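Local structure of hypothetical protein (Shewanella oneidensis, 2OTM) at residues L50-Q55 against N143-V148; S88-I93 against E122-A127. The protein is of unknown function but belongs to the YjgF-like family of trimeric proteins and has been named a putative endoribonuclease. All blocks are in the same frame, centred on the assembly; numbering follows the deposited sequence. Where two conformers were deposited one is given.

Contact 1. Residues L50-Q55 against N143-V148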
loop_
_atom_site.group_PDB
_atom_site.type_symbol
_atom_site.label_atom_id
_atom_site.label_comp_id
_atom_site.label_asym_id
_atom_site.label_seq_id
_atom_site.Cartn_x
_atom_site.Cartn_y
_atom_site.Cartn_z
ATOM N N LEU B 50 -11.265 -1.449 21.623
ATOM C CA LEU B 50 -10.698 -2.207 20.514
ATOM C C LEU B 50 -11.089 -3.647 20.739
ATOM O O LEU B 50 -10.617 -4.294 21.665
ATOM C CB LEU B 50 -9.183 -2.048 20.455
ATOM C CG LEU B 50 -8.523 -2.743 19.274
ATOM C CD1 LEU B 50 -9.129 -2.228 17.992
ATOM C CD2 LEU B 50 -6.996 -2.547 19.319
ATOM N N LEU B 51 -11.993 -4.141 19.913
ATOM C CA LEU B 51 -12.684 -5.379 20.221
ATOM C C LEU B 51 -11.890 -6.631 19.888
ATOM O O LEU B 51 -12.118 -7.671 20.495
ATOM C CB LEU B 51 -14.033 -5.389 19.542
ATOM C CG LEU B 51 -15.247 -5.852 20.318
ATOM C CD1 LEU B 51 -15.434 -4.993 21.584
ATOM C CD2 LEU B 51 -16.457 -5.738 19.399
ATOM N N TYR B 52 -10.962 -6.519 18.950
ATOM C CA TYR B 52 -10.170 -7.657 18.469
ATOM C C TYR B 52 -8.687 -7.354 18.537
ATOM O O TYR B 52 -8.177 -6.498 17.813
ATOM C CB TYR B 52 -10.539 -7.974 17.042
ATOM C CG TYR B 52 -11.996 -8.298 16.863
ATOM C CD1 TYR B 52 -12.443 -9.590 16.992
ATOM C CD2 TYR B 52 -12.914 -7.320 16.581
ATOM C CE1 TYR B 52 -13.779 -9.908 16.817
ATOM C CE2 TYR B 52 -14.274 -7.621 16.422
ATOM C CZ TYR B 52 -14.684 -8.916 16.528
ATOM O OH TYR B 52 -16.014 -9.239 16.372
ATOM N N GLN B 53 -8.019 -8.055 19.435
ATOM C CA GLN B 53 -6.592 -7.890 19.624
ATOM C C GLN B 53 -5.911 -9.227 19.638
ATOM O O GLN B 53 -6.051 -9.999 20.585
ATOM C CB GLN B 53 -6.322 -7.196 20.940
ATOM C CG GLN B 53 -6.915 -5.810 21.036
ATOM C CD GLN B 53 -6.746 -5.236 22.419
ATOM O OE1 GLN B 53 -5.640 -5.092 22.897
ATOM N NE2 GLN B 53 -7.840 -4.867 23.044
ATOM N N GLY B 54 -5.190 -9.517 18.576
ATOM C CA GLY B 54 -4.548 -10.787 18.454
ATOM C C GLY B 54 -4.384 -11.149 16.989
ATOM O O GLY B 54 -4.332 -10.282 16.141
ATOM N N GLN B 55 -4.344 -12.450 16.713
ATOM C CA GLN B 55 -3.935 -12.957 15.427
ATOM C C GLN B 55 -4.951 -13.958 14.881
ATOM O O GLN B 55 -5.418 -14.853 15.606
ATOM C CB GLN B 55 -2.614 -13.663 15.621
ATOM C CG GLN B 55 -1.964 -14.171 14.368
ATOM C CD GLN B 55 -0.598 -14.753 14.677
ATOM O OE1 GLN B 55 -0.499 -15.799 15.284
ATOM N NE2 GLN B 55 0.438 -14.078 14.277
ATOM N N ASN B 143 -1.934 -3.941 18.902
ATOM C CA ASN B 143 -2.178 -5.364 18.756
ATOM C C ASN B 143 -3.523 -5.682 18.132
ATOM O O ASN B 143 -4.095 -6.772 18.372
ATOM C CB ASN B 143 -2.028 -6.073 20.098
ATOM C CG ASN B 143 -1.973 -7.583 19.972
ATOM O OD1 ASN B 143 -1.459 -8.142 18.982
ATOM N ND2 ASN B 143 -2.508 -8.268 20.987
ATOM N N SER B 144 -4.018 -4.762 17.303
ATOM C CA SER B 144 -5.259 -4.975 16.593
ATOM C C SER B 144 -5.183 -6.191 15.680
ATOM O O SER B 144 -4.163 -6.480 15.074
ATOM C CB SER B 144 -5.616 -3.745 15.763
ATOM O OG SER B 144 -6.926 -3.838 15.195
ATOM N N LEU B 145 -6.285 -6.916 15.552
ATOM C CA LEU B 145 -6.341 -8.001 14.580
ATOM C C LEU B 145 -6.281 -7.468 13.151
ATOM O O LEU B 145 -5.733 -8.121 12.264
ATOM C CB LEU B 145 -7.603 -8.808 14.775
ATOM C CG LEU B 145 -7.910 -9.883 13.752
ATOM C CD1 LEU B 145 -6.831 -10.973 13.800
ATOM C CD2 LEU B 145 -9.266 -10.400 14.125
ATOM N N CYS B 146 -6.831 -6.276 12.929
ATOM C CA CYS B 146 -6.897 -5.753 11.591
ATOM C C CYS B 146 -6.892 -4.243 11.526
ATOM O O CYS B 146 -7.134 -3.546 12.520
ATOM C CB CYS B 146 -8.143 -6.283 10.877
ATOM S SG CYS B 146 -9.738 -5.696 11.545
ATOM N N LEU B 147 -6.611 -3.765 10.330
ATOM C CA LEU B 147 -6.664 -2.346 10.022
ATOM C C LEU B 147 -7.247 -2.190 8.623
ATOM O O LEU B 147 -6.851 -2.921 7.687
ATOM C CB LEU B 147 -5.230 -1.825 10.106
ATOM C CG LEU B 147 -4.758 -0.422 10.397
ATOM C CD1 LEU B 147 -5.376 0.186 11.637
ATOM C CD2 LEU B 147 -3.222 -0.520 10.528
ATOM N N VAL B 148 -8.119 -1.199 8.443
ATOM C CA VAL B 148 -8.779 -0.980 7.170
ATOM C C VAL B 148 -8.552 0.462 6.727
ATOM O O VAL B 148 -8.579 1.388 7.550
ATOM C CB VAL B 148 -10.316 -1.310 7.299
ATOM C CG1 VAL B 148 -11.110 -0.731 6.169
ATOM C CG2 VAL B 148 -10.508 -2.842 7.411
HETATM O O HOH W 1 -3.557 -7.070 23.306
#
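Leu145 lays its side chain alongside the 52-55 backbone, its CB 3.8 Å from Tyr52 CB and its methyl CD1 3.5 Å from the carbonyl oxygen Gly54 O. With CG anti to the backbone N (chi1 173°), one methyl, CD1, goes to Gly54 O and Gln55 C while the other, CD2, meets the Tyr52 CB. Beyond CB the Tyr52 side chain packs on Ala67 and Ala68 of helix 62-84, and its ring meets that of Tyr60 edge-to-face. Backbones meet here as well: Leu145 N donates to Tyr52 O at 3.0 Å, from well above the carbonyl plane, and Leu145 CA sends a C-H to Gly54 O. A single beta bridge, Gln53 with Ser144, thus fastens the loop after strand 49-50 to the chain just ahead of strand 146-153, which lies in the middle of the mixed sheet of this YjgF-like fold. The Asn143 side chain lies beside Gln53 and Gly54. In one of its two conformers Asn143 ND2 donates to a water at 2.8 Å that in turn donates to Gln53 OE1, a bridge to be read with caution. The other end of that glutamine amide, Gln53 NE2, reaches back to Leu50 O at 3.2 Å, a bond that limits the turning of the amide. Gly54, at phi 152°, lies buried against Asn143.

Contact 2. Residues S88-I93 against E122-A127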
loop_
_atom_site.group_PDB
_atom_site.type_symbol
_atom_site.label_atom_id
_atom_site.label_comp_id
_atom_site.label_asym_id
_atom_site.label_seq_id
_atom_site.Cartn_x
_atom_site.Cartn_y
_atom_site.Cartn_z
ATOM N N SER B 88 -24.163 10.045 0.637
ATOM C CA SER B 88 -24.605 10.142 -0.768
ATOM C C SER B 88 -23.661 10.916 -1.664
ATOM O O SER B 88 -23.720 10.821 -2.878
ATOM C CB SER B 88 -25.964 10.847 -0.835
ATOM O OG SER B 88 -26.940 10.046 -0.223
ATOM N N ARG B 89 -22.834 11.745 -1.055
ATOM C CA ARG B 89 -21.846 12.551 -1.785
ATOM C C ARG B 89 -20.688 11.727 -2.354
ATOM O O ARG B 89 -19.948 12.177 -3.247
ATOM C CB ARG B 89 -21.341 13.681 -0.906
ATOM C CG ARG B 89 -22.466 14.674 -0.533
ATOM C CD ARG B 89 -22.057 15.780 0.435
ATOM N NE ARG B 89 -23.239 16.632 0.656
ATOM C CZ ARG B 89 -23.557 17.288 1.776
ATOM N NH1 ARG B 89 -22.773 17.274 2.836
ATOM N NH2 ARG B 89 -24.687 17.995 1.822
ATOM N N ILE B 90 -20.541 10.514 -1.863
ATOM C CA ILE B 90 -19.497 9.616 -2.389
ATOM C C ILE B 90 -19.925 9.019 -3.724
ATOM O O ILE B 90 -20.949 8.326 -3.812
ATOM C CB ILE B 90 -19.151 8.539 -1.354
ATOM C CG1 ILE B 90 -18.446 9.200 -0.155
ATOM C CG2 ILE B 90 -18.251 7.378 -1.983
ATOM C CD1 ILE B 90 -18.408 8.383 1.071
ATOM N N LYS B 91 -19.172 9.315 -4.782
ATOM C CA LYS B 91 -19.429 8.712 -6.089
ATOM C C LYS B 91 -19.097 7.226 -6.109
ATOM O O LYS B 91 -19.823 6.437 -6.678
ATOM C CB LYS B 91 -18.614 9.411 -7.160
ATOM C CG LYS B 91 -19.083 10.824 -7.408
ATOM C CD LYS B 91 -18.342 11.455 -8.587
ATOM C CE LYS B 91 -18.885 12.865 -8.867
ATOM N NZ LYS B 91 -18.456 13.389 -10.187
ATOM N N GLN B 92 -17.982 6.853 -5.484
ATOM C CA GLN B 92 -17.600 5.445 -5.366
ATOM C C GLN B 92 -16.569 5.273 -4.294
ATOM O O GLN B 92 -15.764 6.149 -4.080
ATOM C CB GLN B 92 -17.003 4.890 -6.682
ATOM C CG GLN B 92 -15.901 5.734 -7.293
ATOM C CD GLN B 92 -15.102 5.001 -8.402
ATOM O OE1 GLN B 92 -15.207 3.776 -8.578
ATOM N NE2 GLN B 92 -14.295 5.759 -9.134
ATOM N N ILE B 93 -16.628 4.145 -3.612
ATOM C CA ILE B 93 -15.532 3.663 -2.789
ATOM C C ILE B 93 -14.751 2.780 -3.719
ATOM O O ILE B 93 -15.154 1.638 -3.942
ATOM C CB ILE B 93 -15.999 2.786 -1.609
ATOM C CG1 ILE B 93 -17.066 3.485 -0.754
ATOM C CG2 ILE B 93 -14.768 2.378 -0.755
ATOM C CD1 ILE B 93 -16.553 4.590 0.002
ATOM N N GLU B 122 -23.012 -3.733 0.736
ATOM C CA GLU B 122 -24.293 -3.639 1.439
ATOM C C GLU B 122 -24.720 -2.186 1.635
ATOM O O GLU B 122 -25.867 -1.804 1.393
ATOM C CB GLU B 122 -24.152 -4.313 2.788
ATOM C CG GLU B 122 -25.381 -4.298 3.683
ATOM C CD GLU B 122 -25.123 -5.013 5.014
ATOM O OE1 GLU B 122 -24.083 -5.722 5.149
ATOM O OE2 GLU B 122 -25.967 -4.860 5.917
ATOM N N ILE B 123 -23.778 -1.339 2.018
ATOM C CA ILE B 123 -24.105 0.005 2.409
ATOM C C ILE B 123 -24.106 0.965 1.220
ATOM O O ILE B 123 -24.960 1.871 1.163
ATOM C CB ILE B 123 -23.159 0.506 3.536
ATOM C CG1 ILE B 123 -23.291 -0.382 4.783
ATOM C CG2 ILE B 123 -23.403 1.985 3.913
ATOM C CD1 ILE B 123 -24.720 -0.560 5.314
ATOM N N PHE B 124 -23.168 0.792 0.286
ATOM C CA PHE B 124 -23.051 1.725 -0.851
ATOM C C PHE B 124 -23.615 1.211 -2.150
ATOM O O PHE B 124 -23.676 1.954 -3.137
ATOM C CB PHE B 124 -21.614 2.177 -1.055
ATOM C CG PHE B 124 -21.112 3.036 0.062
ATOM C CD1 PHE B 124 -20.541 2.454 1.194
ATOM C CD2 PHE B 124 -21.283 4.423 0.026
ATOM C CE1 PHE B 124 -20.105 3.244 2.257
ATOM C CE2 PHE B 124 -20.839 5.220 1.070
ATOM C CZ PHE B 124 -20.251 4.630 2.193
ATOM N N GLY B 125 -24.032 -0.044 -2.169
ATOM C CA GLY B 125 -24.532 -0.650 -3.396
ATOM C C GLY B 125 -23.521 -0.618 -4.516
ATOM O O GLY B 125 -22.341 -0.942 -4.329
ATOM N N GLU B 126 -23.968 -0.224 -5.705
ATOM C CA GLU B 126 -23.072 -0.197 -6.845
ATOM C C GLU B 126 -21.931 0.767 -6.622
ATOM O O GLU B 126 -20.843 0.538 -7.139
ATOM C CB GLU B 126 -23.835 0.145 -8.147
ATOM C CG GLU B 126 -24.694 -0.993 -8.652
ATOM C CD GLU B 126 -23.880 -2.224 -9.036
ATOM O OE1 GLU B 126 -23.072 -2.121 -9.981
ATOM O OE2 GLU B 126 -24.050 -3.293 -8.404
ATOM N N ALA B 127 -22.159 1.820 -5.839
ATOM C CA ALA B 127 -21.090 2.767 -5.487
ATOM C C ALA B 127 -20.025 2.160 -4.539
ATOM O O ALA B 127 -19.015 2.793 -4.285
ATOM C CB ALA B 127 -21.671 4.021 -4.869
#
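The Phe124 ring takes Ile93 over one face: CG1 sits 4.1 Å from the ring centroid, 10° off the normal, a CH-pi contact in which the two side chains cross at about a right angle. Ile90 comes to the same ring obliquely, its CD1 4.0 Å from Phe124 CE2. Phe124 CG lies anti to its own carbonyl carbon (chi1 -68°), which swings the ring from the last turn of helix 109-124 toward the two isoleucines; Leu80 of helix 62-84 touches both of these, and Ile77 of that helix touches the Phe124 side chain. Beyond the helix the chain turns at Gly125, with positive phi, into a short 3-10 segment that brings Ala127 against the start of strand 92-100. Ala127 O accepts from Ile93 N at 2.8 Å, a bond of 162° running nearly along the C=O axis, and is also approached by the C-H of Gln92 CA at 3.2 Å. Ala127 CB, for its part, packs 3.5 Å from Lys91 O. Lys91 and Gln92 stand opposite the single residue Glu153, a classic beta bulge where 92-100 begins beside 146-153. The Gln92 amide leaves the contact: NE2 bonds Glu153 and also Ile32 O of a neighbouring subunit. One straight bond therefore ties the 3-10 segment that follows the helix to the start of strand 92-100, while the Phe124 side chain adds apolar packing on the strand and on helix 62-84.

From the N terminus, the chain passes through strand 49-50 and the loop that starts contact 1, then helix 62-84, before it reaches 88-93, the first half of contact 2. Strand 92-100 and helix 109-124 follow, and 122-127 closes contact 2 over 28 intervening residues, within the beta-alpha-beta unit completed by strand 131-136. Only at 143-148 does contact 1 close, so contact 2 is nested inside its larger loop. Their centres lie 26 Å apart on opposite sides of the chain's centre, without touching. Both reach the same sheet through neighbouring strands: contact 1 joins a loop to the residues just ahead of 146-153, contact 2 a helix end and the 3-10 segment beyond it to the start of 92-100.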